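Hypothetical Thioesterase Protein SP_1851 (Streptococcus pneumoniae serotype 4, PDB 4XY5) probably hydrolyses thioesters, as a PaaI-like member of the hotdog-fold thioesterase superfamily. Local coordinates at residues C102-D107 with F121-T126. The protein carries 1 engineered substitution. Sequence-based numbering, arbitrary orientation.
Sequences CVMDVD and FTMFVT
Cys102 and Met104 pair antiparallel with Met123 and Phe121 through four backbone hydrogen bonds, two to each hydrogen-bonded pair, while the short strand axes run at 145° and come within 4.8 Å. Between them Val103 and Thr122 form a non-hydrogen-bonded pair, and the CA-H of Val103 points to the carbonyl of the adjacent residue, Phe121, with CA 3.3 Å from that O. The O of Phe121 accepts the N-H of Met104, N to O 2.9 Å, in the carbonyl plane, so the CA-H adds a weaker contact to the same atom.

By alternation, Cys102, Met104, Phe121 and Met123 share one face, and the last three of these touch Ser58 of helix 47-64. This is the hotdog arrangement, in which an antiparallel sheet wraps a long central helix, here with hairpin 101-109/115-127 supplying two adjacent strands. The two methionines cross at about a right angle, CG of Met104 against CG of Met123 at 3.8 Å; a bend at chi2 (-56°) turns the thioether of Met104 so that its CE also approaches the CG of Met123. Beyond them, CG2 of Val106 meets CD2 of Phe121 obliquely at 4.1 Å, and the Phe121 ring also meets that of Phe51, their planes about 50° apart. At the other end SG of Cys102 rests 3.9 Å from CG2 of Val125. On the reverse face, Val103 packs on Leu79 of a second subunit and Thr122 on Gln73 of a third.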
# COMPACT_ATOMS: atom_id res chain seq x y z
N CYS A 102 13.59 -6.51 4.40
CA CYS A 102 12.75 -7.62 4.84
C CYS A 102 11.29 -7.25 4.64
O CYS A 102 10.92 -6.08 4.72
CB CYS A 102 12.99 -7.95 6.31
SG CYS A 102 14.54 -8.81 6.63
N VAL A 103 10.47 -8.26 4.39
CA VAL A 103 9.03 -8.04 4.32
C VAL A 103 8.32 -8.82 5.42
O VAL A 103 8.46 -10.04 5.51
CB VAL A 103 8.45 -8.45 2.96
CG1 VAL A 103 6.95 -8.17 2.92
CG2 VAL A 103 9.18 -7.70 1.84
N MET A 104 7.58 -8.10 6.26
CA MET A 104 6.87 -8.71 7.40
C MET A 104 5.37 -8.67 7.16
O MET A 104 4.85 -7.63 6.78
CB MET A 104 7.17 -7.96 8.71
CG MET A 104 8.58 -7.41 8.88
SD MET A 104 9.78 -8.72 8.68
CE MET A 104 11.26 -8.02 9.35
N ASP A 105 4.69 -9.79 7.39
CA ASP A 105 3.23 -9.79 7.46
C ASP A 105 2.80 -9.75 8.92
O ASP A 105 3.35 -10.48 9.75
CB ASP A 105 2.63 -11.02 6.78
CG ASP A 105 2.54 -10.88 5.26
OD1 ASP A 105 2.79 -9.78 4.71
OD2 ASP A 105 2.20 -11.89 4.62
N VAL A 106 1.84 -8.90 9.24
CA VAL A 106 1.34 -8.84 10.62
C VAL A 106 -0.18 -8.88 10.60
O VAL A 106 -0.80 -8.14 9.85
CB VAL A 106 1.81 -7.57 11.35
CG1 VAL A 106 1.29 -7.56 12.80
CG2 VAL A 106 3.34 -7.47 11.31
N ASP A 107 -0.76 -9.77 11.41
CA ASP A 107 -2.21 -9.99 11.38
C ASP A 107 -2.74 -9.83 12.79
O ASP A 107 -2.12 -10.32 13.72
CB ASP A 107 -2.53 -11.40 10.86
CG ASP A 107 -1.97 -11.65 9.46
OD1 ASP A 107 -2.16 -10.80 8.55
OD2 ASP A 107 -1.30 -12.69 9.27
N PHE A 121 4.73 -4.91 6.08
CA PHE A 121 5.79 -3.94 6.30
C PHE A 121 7.02 -4.23 5.48
O PHE A 121 7.49 -5.36 5.46
CB PHE A 121 6.17 -3.94 7.78
CG PHE A 121 5.13 -3.35 8.65
CD1 PHE A 121 5.23 -2.03 9.06
CD2 PHE A 121 4.04 -4.10 9.06
CE1 PHE A 121 4.26 -1.47 9.87
CE2 PHE A 121 3.08 -3.53 9.87
CZ PHE A 121 3.19 -2.23 10.26
N THR A 122 7.53 -3.20 4.80
CA THR A 122 8.79 -3.28 4.08
C THR A 122 9.85 -2.59 4.90
O THR A 122 9.87 -1.36 5.00
CB THR A 122 8.69 -2.64 2.68
OG1 THR A 122 7.65 -3.29 1.94
CG2 THR A 122 9.99 -2.81 1.93
N MET A 123 10.72 -3.39 5.51
CA MET A 123 11.73 -2.87 6.42
C MET A 123 13.09 -2.82 5.75
O MET A 123 13.43 -3.71 4.98
CB MET A 123 11.80 -3.72 7.69
CG MET A 123 10.45 -4.18 8.25
SD MET A 123 9.52 -2.96 9.21
CE MET A 123 10.57 -2.74 10.66
N PHE A 124 13.86 -1.78 6.04
CA PHE A 124 15.22 -1.65 5.55
C PHE A 124 16.18 -2.12 6.65
O PHE A 124 16.18 -1.57 7.75
CB PHE A 124 15.50 -0.21 5.15
CG PHE A 124 16.87 0.01 4.55
CD1 PHE A 124 17.14 -0.39 3.25
CD2 PHE A 124 17.87 0.63 5.28
CE1 PHE A 124 18.39 -0.19 2.69
CE2 PHE A 124 19.12 0.83 4.72
CZ PHE A 124 19.38 0.43 3.43
N VAL A 125 16.96 -3.16 6.36
CA VAL A 125 17.92 -3.69 7.32
C VAL A 125 19.10 -2.73 7.44
O VAL A 125 19.79 -2.46 6.46
CB VAL A 125 18.42 -5.09 6.92
CG1 VAL A 125 19.27 -5.69 8.04
CG2 VAL A 125 17.25 -6.01 6.58
N THR A 126 19.32 -2.20 8.64
CA THR A 126 20.38 -1.22 8.84
C THR A 126 21.67 -1.88 9.33
O THR A 126 22.78 -1.42 9.02
CB THR A 126 19.95 -0.14 9.83
OG1 THR A 126 19.57 -0.75 11.08
CG2 THR A 126 18.75 0.63 9.29